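SusD/RagB family nutrient-binding outer membrane lipoprotein (Bacteroides vulgatus, PDB 4F7A) probably binds mucin O-glycans or related nutrient glycans at the outer membrane, as a SusD-like lipoprotein with a TPR-like fold. Local coordinates at residues 265-270 / 281-286; 297-302 / 387-392; 313-318 / 391-396; 58-63 / 436-441. All blocks are in the same frame, centred on the assembly; numbering follows the deposited sequence.

Contact 4 joins residues near the start of the chain to helix 435-445 and so brackets the other three in sequence. Its centre also lies nearest the centre of the chain, about 8 Å from it, whereas those of contacts 1, 2 and 3 lie progressively farther out, at about 19, 23 and 26 Å. Contacts 2 and 3, with centres about 8 Å apart, share Asn391 and Tyr392; contact 1 is about 11 and 12 Å from them. Tyr283 reaches Tyr60 between contacts 1 and 4, helix 265-273 binds the backbone at Val298 and Thr387, and Tyr389 bonds to Tyr315. Together they run from the helical interior to the long outer loops of this SusD-like fold.

Contact 1: 265-270 / 281-286; sequences ATIASV and IYYNPA
Ile267 presents both of its methyl groups, CG2 and CD1, to the phenol end of Tyr283. CG2 comes to 3.6 Å from Tyr283 OH and to 3.9 Å from Tyr283 CE2, while Ile267 CD1 lies 3.9 Å from the same hydroxyl oxygen. The fork of the isoleucine thus receives the CE2-CZ-OH corner of the tyrosine, and the two side chains meet at a slant. Ile267 can do this because CG1 is anti to the backbone N (chi1 -163°) and the chain stays extended through chi2, which carries CD1 outward from helix 265-273. CD1 also approaches the ring of Tyr282 at its edge, near the ring plane, 4.3 Å from Tyr282 CD2.

Tyr283 is the first residue to leave helical geometry after helix 279-282, and its CG stands anti to the carbonyl carbon (chi1 -60°), sending the ring back to the neighbouring helix. Its buried hydroxyl is bonded to Trp432 NE1 and more weakly to the backbone oxygen of Tyr60; the ring of Trp432 also stacks on Tyr282. A leucine in place of Tyr283 would probably leave Trp432 NE1 without its hydroxyl partner and open a gap beside both Ile267 methyls. The hydroxyl of Tyr282 is held separately, by the backbone oxygen of Ile429.

The arrangement is a small apolar junction between helix 265-273 and the end of the next helix, 279-282, with the residue that follows it, closed by aromatic residues from helix 416-431 and the loop after it, within the mainly helical, TPR-like SusD/RagB fold.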
loop_
_atom_site.group_PDB
_atom_site.type_symbol
_atom_site.label_atom_id
_atom_site.label_comp_id
_atom_site.label_asym_id
_atom_site.label_seq_id
_atom_site.Cartn_x
_atom_site.Cartn_y
_atom_site.Cartn_z
ATOM N N ALA A 265 13.175 -9.065 -8.208
ATOM C CA ALA A 265 14.241 -8.564 -9.099
ATOM C C ALA A 265 14.375 -7.033 -9.175
ATOM O O ALA A 265 15.496 -6.516 -9.238
ATOM C CB ALA A 265 14.079 -9.145 -10.533
ATOM N N THR A 266 13.274 -6.296 -9.158
ATOM C CA THR A 266 13.358 -4.841 -9.283
ATOM C C THR A 266 13.963 -4.216 -8.045
ATOM O O THR A 266 14.799 -3.363 -8.171
ATOM C CB THR A 266 12.002 -4.135 -9.618
ATOM O OG1 THR A 266 11.397 -4.746 -10.779
ATOM C CG2 THR A 266 12.241 -2.667 -9.924
ATOM N N ILE A 267 13.560 -4.660 -6.857
ATOM C CA ILE A 267 14.115 -4.105 -5.628
ATOM C C ILE A 267 15.592 -4.523 -5.474
ATOM O O ILE A 267 16.398 -3.722 -4.996
ATOM C CB ILE A 267 13.209 -4.380 -4.397
ATOM C CG1 ILE A 267 13.595 -3.435 -3.238
ATOM C CG2 ILE A 267 13.245 -5.859 -3.942
ATOM C CD1 ILE A 267 12.497 -3.316 -2.134
ATOM N N ALA A 268 15.990 -5.699 -5.978
ATOM C CA ALA A 268 17.427 -6.064 -6.009
ATOM C C ALA A 268 18.208 -5.132 -6.955
ATOM O O ALA A 268 19.265 -4.648 -6.604
ATOM C CB ALA A 268 17.629 -7.502 -6.421
ATOM N N SER A 269 17.650 -4.851 -8.128
ATOM C CA SER A 269 18.266 -3.912 -9.066
ATOM C C SER A 269 18.500 -2.529 -8.446
ATOM O O SER A 269 19.598 -1.981 -8.541
ATOM C CB SER A 269 17.413 -3.768 -10.328
ATOM O OG SER A 269 17.909 -2.722 -11.132
ATOM N N VAL A 270 17.451 -1.991 -7.817
ATOM C CA VAL A 270 17.496 -0.678 -7.224
ATOM C C VAL A 270 18.442 -0.620 -6.018
ATOM O O VAL A 270 19.319 0.229 -5.952
ATOM C CB VAL A 270 16.054 -0.177 -6.859
ATOM C CG1 VAL A 270 16.112 1.068 -6.023
ATOM C CG2 VAL A 270 15.232 0.033 -8.135
ATOM N N ILE A 281 19.032 -4.595 5.697
ATOM C CA ILE A 281 17.953 -4.461 6.683
ATOM C C ILE A 281 16.673 -5.120 6.174
ATOM O O ILE A 281 15.999 -5.872 6.894
ATOM C CB ILE A 281 17.684 -2.989 7.033
ATOM C CG1 ILE A 281 18.945 -2.338 7.618
ATOM C CG2 ILE A 281 16.502 -2.883 8.050
ATOM C CD1 ILE A 281 18.822 -0.755 7.776
ATOM N N TYR A 282 16.381 -4.884 4.905
ATOM C CA TYR A 282 15.220 -5.481 4.266
ATOM C C TYR A 282 15.378 -6.981 3.944
ATOM O O TYR A 282 14.435 -7.747 4.131
ATOM C CB TYR A 282 14.918 -4.751 2.968
ATOM C CG TYR A 282 14.368 -3.322 3.051
ATOM C CD1 TYR A 282 14.451 -2.553 4.209
ATOM C CD2 TYR A 282 13.855 -2.709 1.909
ATOM C CE1 TYR A 282 13.958 -1.254 4.257
ATOM C CE2 TYR A 282 13.393 -1.406 1.941
ATOM C CZ TYR A 282 13.419 -0.685 3.124
ATOM O OH TYR A 282 12.949 0.606 3.165
ATOM N N TYR A 283 16.532 -7.358 3.410
ATOM C CA TYR A 283 16.763 -8.703 2.889
ATOM C C TYR A 283 18.103 -9.266 3.364
ATOM O O TYR A 283 18.928 -8.562 3.958
ATOM C CB TYR A 283 16.717 -8.704 1.360
ATOM C CG TYR A 283 15.381 -8.236 0.790
ATOM C CD1 TYR A 283 14.316 -9.113 0.642
ATOM C CD2 TYR A 283 15.199 -6.922 0.401
ATOM C CE1 TYR A 283 13.081 -8.669 0.142
ATOM C CE2 TYR A 283 13.982 -6.481 -0.137
ATOM C CZ TYR A 283 12.938 -7.350 -0.264
ATOM O OH TYR A 283 11.743 -6.898 -0.800
ATOM N N ASN A 284 18.300 -10.546 3.086
ATOM C CA ASN A 284 19.554 -11.249 3.363
ATOM C C ASN A 284 20.224 -11.593 2.033
ATOM O O ASN A 284 19.534 -11.754 1.019
ATOM C CB ASN A 284 19.285 -12.557 4.109
ATOM C CG ASN A 284 18.806 -12.350 5.553
ATOM O OD1 ASN A 284 18.968 -11.276 6.125
ATOM N ND2 ASN A 284 18.204 -13.396 6.136
ATOM N N PRO A 285 21.560 -11.748 2.032
ATOM C CA PRO A 285 22.208 -12.218 0.823
ATOM C C PRO A 285 21.691 -13.575 0.381
ATOM O O PRO A 285 21.234 -14.373 1.201
ATOM C CB PRO A 285 23.684 -12.326 1.223
ATOM C CG PRO A 285 23.837 -11.416 2.419
ATOM C CD PRO A 285 22.518 -11.470 3.122
ATOM N N ALA A 286 21.777 -13.833 -0.916
ATOM C CA ALA A 286 21.415 -15.114 -1.486
ATOM C C ALA A 286 22.220 -16.267 -0.871
ATOM O O ALA A 286 23.358 -16.058 -0.412
ATOM C CB ALA A 286 21.651 -15.073 -3.015
#

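Contact 2: 297-302 / 387-392; sequences GVPQGV and TDYINY
Pro299 lies over one face of the Tyr389 ring in a CH-pi contact. Its CB is 4.2 Å from the ring centroid and 21° off the normal, displaced toward the rim, so that the rest of the proline ring spreads over the phenol end: CG is 3.6 Å from Tyr389 CZ and CD is 3.3 Å from Tyr389 OH. The two side chains meet at about a right angle. Gly297 supplies its backbone oxygen, which comes obliquely to within 3.2 Å of Tyr389 CE1.

The tyrosine reaches the 297-302 loop because its CG is anti to the backbone N (chi1 173°). Its hydroxyl is then fixed by a short hydrogen bond of 2.6 Å from Tyr389 OH to Asn391 OD1, with the donor tilted 21° from the carbonyl plane, and it is also bonded to the hydroxyl of Tyr315. Asn391 OD1 in turn has a second partner in the hydroxyl of Tyr312, a residue that packs against both Pro299 and Tyr389. The amide bearing this oxygen belongs to the central residue of an inverse gamma turn.

Backbone bonds seat both loops on neighbouring elements: Val298 pairs with Met263 of strand 262-263 and with Ala265 of helix 265-273, and Thr387 with Ser269 of that same helix. Gln300 extends in another direction, to helix 54-57, where its side chain packs on Met56 and Phe57.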
loop_
_atom_site.group_PDB
_atom_site.type_symbol
_atom_site.label_atom_id
_atom_site.label_comp_id
_atom_site.label_asym_id
_atom_site.label_seq_id
_atom_site.Cartn_x
_atom_site.Cartn_y
_atom_site.Cartn_z
ATOM N N GLY A 297 17.325 -10.951 -6.633
ATOM C CA GLY A 297 15.886 -10.876 -6.656
ATOM C C GLY A 297 15.232 -11.750 -7.718
ATOM O O GLY A 297 15.755 -11.916 -8.820
ATOM N N VAL A 298 14.065 -12.286 -7.384
ATOM C CA VAL A 298 13.331 -13.146 -8.278
ATOM C C VAL A 298 12.632 -12.352 -9.375
ATOM O O VAL A 298 11.863 -11.437 -9.085
ATOM C CB VAL A 298 12.298 -13.984 -7.468
ATOM C CG1 VAL A 298 11.515 -14.937 -8.376
ATOM C CG2 VAL A 298 13.047 -14.755 -6.322
ATOM N N PRO A 299 12.885 -12.691 -10.647
ATOM C CA PRO A 299 12.174 -11.986 -11.724
ATOM C C PRO A 299 10.728 -12.461 -11.840
ATOM O O PRO A 299 10.470 -13.663 -11.809
ATOM C CB PRO A 299 12.947 -12.398 -12.979
ATOM C CG PRO A 299 13.449 -13.772 -12.638
ATOM C CD PRO A 299 13.749 -13.758 -11.164
ATOM N N GLN A 300 9.795 -11.531 -11.997
ATOM C CA GLN A 300 8.395 -11.914 -12.162
ATOM C C GLN A 300 8.145 -12.488 -13.563
ATOM O O GLN A 300 8.729 -12.045 -14.556
ATOM C CB GLN A 300 7.460 -10.714 -11.918
ATOM C CG GLN A 300 6.021 -11.138 -11.590
ATOM C CD GLN A 300 5.030 -10.015 -11.646
ATOM O OE1 GLN A 300 5.195 -9.012 -10.947
ATOM N NE2 GLN A 300 3.941 -10.209 -12.403
ATOM N N GLY A 301 7.250 -13.462 -13.634
ATOM C CA GLY A 301 6.756 -13.968 -14.916
ATOM C C GLY A 301 7.629 -14.991 -15.585
ATOM O O GLY A 301 7.634 -15.082 -16.819
ATOM N N VAL A 302 8.384 -15.759 -14.794
ATOM C CA VAL A 302 9.127 -16.894 -15.324
ATOM C C VAL A 302 8.235 -18.144 -15.161
ATOM O O VAL A 302 7.956 -18.583 -14.047
ATOM C CB VAL A 302 10.479 -17.080 -14.618
ATOM C CG1 VAL A 302 11.210 -18.321 -15.159
ATOM C CG2 VAL A 302 11.354 -15.838 -14.823
ATOM N N THR A 387 21.143 -1.901 -11.075
ATOM C CA THR A 387 21.879 -2.920 -11.774
ATOM C C THR A 387 20.967 -3.836 -12.587
ATOM O O THR A 387 19.764 -3.935 -12.342
ATOM C CB THR A 387 22.731 -3.744 -10.773
ATOM O OG1 THR A 387 21.898 -4.199 -9.701
ATOM C CG2 THR A 387 23.882 -2.887 -10.200
ATOM N N ASP A 388 21.565 -4.492 -13.573
ATOM C CA ASP A 388 20.869 -5.404 -14.453
ATOM C C ASP A 388 20.490 -6.669 -13.702
ATOM O O ASP A 388 21.119 -7.038 -12.688
ATOM C CB ASP A 388 21.775 -5.777 -15.629
ATOM C CG ASP A 388 22.116 -4.592 -16.501
ATOM O OD1 ASP A 388 21.332 -3.594 -16.558
ATOM O OD2 ASP A 388 23.161 -4.662 -17.160
ATOM N N TYR A 389 19.443 -7.319 -14.179
ATOM C CA TYR A 389 19.060 -8.635 -13.667
ATOM C C TYR A 389 19.776 -9.685 -14.517
ATOM O O TYR A 389 19.703 -9.655 -15.758
ATOM C CB TYR A 389 17.553 -8.865 -13.690
ATOM C CG TYR A 389 17.268 -10.282 -13.303
ATOM C CD1 TYR A 389 17.402 -10.692 -11.983
ATOM C CD2 TYR A 389 17.014 -11.242 -14.267
ATOM C CE1 TYR A 389 17.228 -12.002 -11.631
ATOM C CE2 TYR A 389 16.853 -12.574 -13.929
ATOM C CZ TYR A 389 16.949 -12.946 -12.605
ATOM O OH TYR A 389 16.797 -14.256 -12.248
ATOM N N ILE A 390 20.485 -10.598 -13.841
ATOM C CA ILE A 390 21.163 -11.717 -14.474
ATOM C C ILE A 390 20.550 -12.995 -13.912
ATOM O O ILE A 390 20.470 -13.168 -12.684
ATOM C CB ILE A 390 22.660 -11.731 -14.179
ATOM C CG1 ILE A 390 23.316 -10.396 -14.542
ATOM C CG2 ILE A 390 23.338 -12.925 -14.941
ATOM C CD1 ILE A 390 23.209 -10.049 -15.993
ATOM N N ASN A 391 20.113 -13.894 -14.791
ATOM C CA ASN A 391 19.438 -15.098 -14.341
ATOM C C ASN A 391 20.454 -16.211 -13.948
ATOM O O ASN A 391 20.821 -17.065 -14.760
ATOM C CB ASN A 391 18.454 -15.585 -15.403
ATOM C CG ASN A 391 17.457 -16.567 -14.844
ATOM O OD1 ASN A 391 16.647 -16.207 -14.018
ATOM N ND2 ASN A 391 17.511 -17.805 -15.296
ATOM N N TYR A 392 20.897 -16.188 -12.693
ATOM C CA TYR A 392 21.876 -17.168 -12.207
ATOM C C TYR A 392 21.224 -18.510 -11.919
ATOM O O TYR A 392 21.899 -19.544 -11.901
ATOM C CB TYR A 392 22.617 -16.632 -10.985
ATOM C CG TYR A 392 23.555 -15.488 -11.325
ATOM C CD1 TYR A 392 24.600 -15.665 -12.225
ATOM C CD2 TYR A 392 23.380 -14.232 -10.772
ATOM C CE1 TYR A 392 25.474 -14.628 -12.545
ATOM C CE2 TYR A 392 24.238 -13.187 -11.090
ATOM C CZ TYR A 392 25.273 -13.390 -11.972
ATOM O OH TYR A 392 26.112 -12.359 -12.263
#

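Contact 3: 313-318 / 391-396; sequences QSYSFI and NYAAGP
Tyr315 is the residue through which 313-318 touches 391-396, projecting its phenol end toward the backbone of Asn391, Tyr392 and Ala393. Just before it, the loop is held by Gln313, whose backbone oxygen takes a hydrogen bond from the hydroxyl of Tyr262.

At Tyr315 itself, OH faces two successive backbone amides. Tyr392 N lies 3.2 Å from Tyr315 OH, at the ring edge and near the ring plane, but its N-H points only roughly at the oxygen (127°), and the bond is weak. Ala393 N, 3.4 Å from Tyr315 OH, makes another weak bond, somewhat straighter at 145°. The firmer polar partner of this hydroxyl is Tyr389 OH. Asn391 OD1 makes a near approach and not a bond, 4.1 Å from Tyr315 OH. Alongside these bonds, Ala393 CB meets the ring obliquely, 3.9 Å from Tyr315 CE1. The same ring stands edge-to-face with that of Tyr312, on which the Ala393 side chain also packs. Of the Tyr392 side chain it is CB that comes near, 4.1 Å from Tyr315 OH; CG is anti to the carbonyl carbon (chi1 -70°) and the ring leads away, toward His291.

Past the tyrosine, Ser316 bonds through its OG to Leu296 N. The whole is a loop-to-loop contact centred on the paired hydroxyls of Tyr315 and Tyr389, located in the non-helical outer portion of the SusD/RagB fold.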
loop_
_atom_site.group_PDB
_atom_site.type_symbol
_atom_site.label_atom_id
_atom_site.label_comp_id
_atom_site.label_asym_id
_atom_site.label_seq_id
_atom_site.Cartn_x
_atom_site.Cartn_y
_atom_site.Cartn_z
ATOM N N GLN A 313 14.781 -20.797 -5.278
ATOM C CA GLN A 313 14.785 -21.089 -3.850
ATOM C C GLN A 313 16.047 -20.638 -3.090
ATOM O O GLN A 313 16.011 -20.492 -1.863
ATOM C CB GLN A 313 14.537 -22.598 -3.726
ATOM C CG GLN A 313 14.925 -23.302 -2.503
ATOM C CD GLN A 313 14.741 -24.787 -2.746
ATOM O OE1 GLN A 313 15.706 -25.521 -2.980
ATOM N NE2 GLN A 313 13.493 -25.207 -2.811
ATOM N N SER A 314 17.150 -20.410 -3.799
ATOM C CA SER A 314 18.382 -19.901 -3.174
ATOM C C SER A 314 18.669 -18.419 -3.428
ATOM O O SER A 314 19.753 -17.923 -3.103
ATOM C CB SER A 314 19.562 -20.774 -3.599
ATOM O OG SER A 314 19.307 -22.095 -3.153
ATOM N N TYR A 315 17.684 -17.709 -3.977
ATOM C CA TYR A 315 17.746 -16.235 -4.083
ATOM C C TYR A 315 17.575 -15.565 -2.715
ATOM O O TYR A 315 17.370 -16.238 -1.687
ATOM C CB TYR A 315 16.730 -15.724 -5.123
ATOM C CG TYR A 315 17.251 -15.733 -6.553
ATOM C CD1 TYR A 315 18.114 -16.732 -7.021
ATOM C CD2 TYR A 315 16.874 -14.743 -7.447
ATOM C CE1 TYR A 315 18.586 -16.733 -8.344
ATOM C CE2 TYR A 315 17.307 -14.749 -8.745
ATOM C CZ TYR A 315 18.182 -15.715 -9.199
ATOM O OH TYR A 315 18.621 -15.665 -10.508
ATOM N N SER A 316 17.705 -14.243 -2.681
ATOM C CA SER A 316 17.663 -13.516 -1.415
ATOM C C SER A 316 16.285 -13.597 -0.751
ATOM O O SER A 316 15.262 -13.447 -1.407
ATOM C CB SER A 316 18.039 -12.054 -1.603
ATOM O OG SER A 316 19.419 -11.913 -1.875
ATOM N N PHE A 317 16.305 -13.830 0.562
ATOM C CA PHE A 317 15.111 -13.958 1.356
ATOM C C PHE A 317 14.962 -12.704 2.182
ATOM O O PHE A 317 15.939 -12.005 2.419
ATOM C CB PHE A 317 15.233 -15.184 2.288
ATOM C CG PHE A 317 13.908 -15.703 2.775
ATOM C CD1 PHE A 317 13.058 -16.335 1.907
ATOM C CD2 PHE A 317 13.517 -15.556 4.102
ATOM C CE1 PHE A 317 11.822 -16.818 2.328
ATOM C CE2 PHE A 317 12.284 -16.054 4.533
ATOM C CZ PHE A 317 11.440 -16.680 3.642
ATOM N N ILE A 318 13.742 -12.437 2.635
ATOM C CA ILE A 318 13.487 -11.375 3.575
ATOM C C ILE A 318 14.338 -11.551 4.824
ATOM O O ILE A 318 14.671 -12.666 5.219
ATOM C CB ILE A 318 11.982 -11.289 3.960
ATOM C CG1 ILE A 318 11.620 -9.884 4.429
ATOM C CG2 ILE A 318 11.595 -12.377 5.016
ATOM C CD1 ILE A 318 10.087 -9.661 4.620
ATOM N N ASN A 391 20.113 -13.894 -14.791
ATOM C CA ASN A 391 19.438 -15.098 -14.341
ATOM C C ASN A 391 20.454 -16.211 -13.948
ATOM O O ASN A 391 20.821 -17.065 -14.760
ATOM C CB ASN A 391 18.454 -15.585 -15.403
ATOM C CG ASN A 391 17.457 -16.567 -14.844
ATOM O OD1 ASN A 391 16.647 -16.207 -14.018
ATOM N ND2 ASN A 391 17.511 -17.805 -15.296
ATOM N N TYR A 392 20.897 -16.188 -12.693
ATOM C CA TYR A 392 21.876 -17.168 -12.207
ATOM C C TYR A 392 21.224 -18.510 -11.919
ATOM O O TYR A 392 21.899 -19.544 -11.901
ATOM C CB TYR A 392 22.617 -16.632 -10.985
ATOM C CG TYR A 392 23.555 -15.488 -11.325
ATOM C CD1 TYR A 392 24.600 -15.665 -12.225
ATOM C CD2 TYR A 392 23.380 -14.232 -10.772
ATOM C CE1 TYR A 392 25.474 -14.628 -12.545
ATOM C CE2 TYR A 392 24.238 -13.187 -11.090
ATOM C CZ TYR A 392 25.273 -13.390 -11.972
ATOM O OH TYR A 392 26.112 -12.359 -12.263
ATOM N N ALA A 393 19.912 -18.507 -11.741
ATOM C CA ALA A 393 19.158 -19.731 -11.477
ATOM C C ALA A 393 19.132 -20.663 -12.683
ATOM O O ALA A 393 19.304 -20.226 -13.817
ATOM C CB ALA A 393 17.709 -19.377 -11.084
ATOM N N ALA A 394 18.862 -21.947 -12.438
ATOM C CA ALA A 394 18.499 -22.859 -13.506
ATOM C C ALA A 394 17.091 -22.476 -14.000
ATOM O O ALA A 394 16.429 -21.635 -13.393
ATOM C CB ALA A 394 18.527 -24.338 -13.011
ATOM N N GLY A 395 16.669 -23.066 -15.111
ATOM C CA GLY A 395 15.343 -22.814 -15.662
ATOM C C GLY A 395 15.312 -21.830 -16.831
ATOM O O GLY A 395 16.375 -21.412 -17.340
ATOM N N PRO A 396 14.094 -21.445 -17.262
ATOM C CA PRO A 396 13.880 -20.664 -18.491
ATOM C C PRO A 396 13.949 -19.149 -18.324
ATOM O O PRO A 396 13.602 -18.435 -19.252
ATOM C CB PRO A 396 12.456 -21.066 -18.897
ATOM C CG PRO A 396 11.759 -21.270 -17.542
ATOM C CD PRO A 396 12.818 -21.805 -16.612
#

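Contact 4: 58-63 / 436-441; sequences SGYFHD and MEAWAE
The hydroxyl of Tyr60 is hydrogen-bonded to the backbone oxygen of Trp428 and, beside that bond, presses on the methyl of Ala438: Tyr60 OH to Ala438 CB is 3.3 Å. Ala438 CB also lies 3.4 Å from Tyr60 CZ and 3.7 Å from Tyr60 CE2, so the methyl sits obliquely against the phenol end. Tyr60 reaches it with CG anti to the carbonyl carbon (chi1 -72°). An alanine here would remove the ring, and would probably leave the Trp428 oxygen without its hydroxyl donor and open a gap over the Ala438 methyl.

Ser58 fills the adjoining place. Its CB is 3.8 Å from Ala438 CB and 4.1 Å from Trp439 CB, and the main chains come so close that the CA atoms of Ser58 and Trp439 are 4.3 Å apart. The small side chains of Ser58 and Ala438 are consistent with so close an approach of a loop to helix 435-445, one of the helices in the core of the TPR-like SusD fold. With CG anti to its backbone N (chi1 -174°), Trp439 brings its indole obliquely to the serine backbone, CG and CD1 each lying 4.1 Å from Ser58 N. Ser58 OG does not bond across to the helix; it turns back to the backbone oxygen of Asp55 in helix 54-57.

Ser58 O accepts a bond from Trp428 NE1, so Trp428 holds both Ser58 and Tyr60. The backbone of Tyr60 also pairs with Gly264, just past strand 262-263.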
loop_
_atom_site.group_PDB
_atom_site.type_symbol
_atom_site.label_atom_id
_atom_site.label_comp_id
_atom_site.label_asym_id
_atom_site.label_seq_id
_atom_site.Cartn_x
_atom_site.Cartn_y
_atom_site.Cartn_z
ATOM N N SER A 58 3.877 -5.189 -6.860
ATOM C CA SER A 58 4.705 -4.056 -6.457
ATOM C C SER A 58 6.209 -4.163 -6.804
ATOM O O SER A 58 6.929 -3.137 -6.813
ATOM C CB SER A 58 4.589 -3.855 -4.944
ATOM O OG SER A 58 5.303 -4.850 -4.226
ATOM N N GLY A 59 6.671 -5.383 -7.031
ATOM C CA GLY A 59 8.077 -5.686 -7.235
ATOM C C GLY A 59 8.859 -6.030 -5.982
ATOM O O GLY A 59 10.037 -6.389 -6.085
ATOM N N TYR A 60 8.220 -5.968 -4.809
ATOM C CA TYR A 60 8.918 -6.212 -3.547
ATOM C C TYR A 60 9.274 -7.683 -3.331
ATOM O O TYR A 60 10.391 -8.002 -2.909
ATOM C CB TYR A 60 8.077 -5.820 -2.326
ATOM C CG TYR A 60 7.876 -4.358 -2.053
ATOM C CD1 TYR A 60 8.689 -3.366 -2.619
ATOM C CD2 TYR A 60 6.879 -3.961 -1.181
ATOM C CE1 TYR A 60 8.479 -2.009 -2.312
ATOM C CE2 TYR A 60 6.658 -2.626 -0.889
ATOM C CZ TYR A 60 7.457 -1.653 -1.456
ATOM O OH TYR A 60 7.216 -0.351 -1.091
ATOM N N PHE A 61 8.292 -8.556 -3.536
ATOM C CA PHE A 61 8.378 -9.955 -3.082
ATOM C C PHE A 61 7.998 -10.956 -4.154
ATOM O O PHE A 61 7.311 -10.636 -5.132
ATOM C CB PHE A 61 7.501 -10.201 -1.841
ATOM C CG PHE A 61 7.917 -9.415 -0.632
ATOM C CD1 PHE A 61 9.111 -9.702 0.019
ATOM C CD2 PHE A 61 7.106 -8.403 -0.126
ATOM C CE1 PHE A 61 9.507 -8.974 1.132
ATOM C CE2 PHE A 61 7.505 -7.668 1.011
ATOM C CZ PHE A 61 8.719 -7.961 1.618
ATOM N N HIS A 62 8.462 -12.189 -3.971
ATOM C CA HIS A 62 8.061 -13.296 -4.846
ATOM C C HIS A 62 8.174 -14.596 -4.078
ATOM O O HIS A 62 9.001 -14.728 -3.179
ATOM C CB HIS A 62 8.917 -13.332 -6.119
ATOM C CG HIS A 62 8.236 -13.969 -7.290
ATOM N ND1 HIS A 62 7.988 -15.323 -7.353
ATOM C CD2 HIS A 62 7.746 -13.441 -8.438
ATOM C CE1 HIS A 62 7.380 -15.605 -8.496
ATOM N NE2 HIS A 62 7.217 -14.478 -9.171
ATOM N N ASP A 63 7.277 -15.525 -4.378
ATOM C CA ASP A 63 7.331 -16.859 -3.829
ATOM C C ASP A 63 8.425 -17.656 -4.543
ATOM O O ASP A 63 8.932 -17.214 -5.568
ATOM C CB ASP A 63 5.940 -17.503 -3.960
ATOM C CG ASP A 63 5.649 -18.505 -2.849
ATOM O OD1 ASP A 63 6.457 -19.433 -2.693
ATOM O OD2 ASP A 63 4.627 -18.363 -2.138
HETATM N N MSE A 436 0.660 -2.812 -1.068
HETATM C CA MSE A 436 -0.513 -2.125 -1.655
HETATM C C MSE A 436 -0.221 -0.677 -2.021
HETATM O O MSE A 436 -0.472 -0.280 -3.149
HETATM C CB MSE A 436 -1.757 -2.191 -0.786
HETATM C CG MSE A 436 -2.207 -3.586 -0.495
HETATM SE SE MSE A 436 -4.155 -3.665 -0.360
HETATM C CE MSE A 436 -4.272 -5.568 -0.068
ATOM N N GLU A 437 0.308 0.115 -1.096
ATOM C CA GLU A 437 0.629 1.497 -1.471
ATOM C C GLU A 437 1.641 1.529 -2.615
ATOM O O GLU A 437 1.509 2.331 -3.562
ATOM C CB GLU A 437 1.120 2.304 -0.276
ATOM C CG GLU A 437 1.302 3.805 -0.590
ATOM C CD GLU A 437 0.054 4.502 -1.138
ATOM O OE1 GLU A 437 -1.079 4.004 -0.945
ATOM O OE2 GLU A 437 0.202 5.568 -1.794
ATOM N N ALA A 438 2.617 0.632 -2.556
ATOM C CA ALA A 438 3.684 0.576 -3.578
ATOM C C ALA A 438 3.118 0.294 -4.963
ATOM O O ALA A 438 3.458 0.961 -5.945
ATOM C CB ALA A 438 4.724 -0.493 -3.198
ATOM N N TRP A 439 2.229 -0.688 -5.026
ATOM C CA TRP A 439 1.634 -1.087 -6.275
ATOM C C TRP A 439 0.670 -0.020 -6.811
ATOM O O TRP A 439 0.645 0.230 -7.993
ATOM C CB TRP A 439 0.941 -2.444 -6.141
ATOM C CG TRP A 439 0.428 -2.981 -7.489
ATOM C CD1 TRP A 439 1.047 -2.864 -8.691
ATOM C CD2 TRP A 439 -0.775 -3.747 -7.724
ATOM N NE1 TRP A 439 0.290 -3.469 -9.686
ATOM C CE2 TRP A 439 -0.832 -4.018 -9.110
ATOM C CE3 TRP A 439 -1.825 -4.198 -6.898
ATOM C CZ2 TRP A 439 -1.867 -4.734 -9.678
ATOM C CZ3 TRP A 439 -2.857 -4.893 -7.464
ATOM C CH2 TRP A 439 -2.875 -5.162 -8.850
ATOM N N ALA A 440 -0.136 0.583 -5.938
ATOM C CA ALA A 440 -1.060 1.623 -6.355
ATOM C C ALA A 440 -0.300 2.770 -6.981
ATOM O O ALA A 440 -0.655 3.245 -8.056
ATOM C CB ALA A 440 -1.882 2.114 -5.180
ATOM N N GLU A 441 0.770 3.202 -6.333
ATOM C CA GLU A 441 1.557 4.323 -6.862
ATOM C C GLU A 441 2.319 3.987 -8.133
ATOM O O GLU A 441 2.509 4.844 -9.018
ATOM C CB GLU A 441 2.469 4.887 -5.775
ATOM C CG GLU A 441 1.689 5.729 -4.799
ATOM C CD GLU A 441 1.205 7.007 -5.435
ATOM O OE1 GLU A 441 2.036 7.953 -5.495
ATOM O OE2 GLU A 441 0.017 7.069 -5.873
#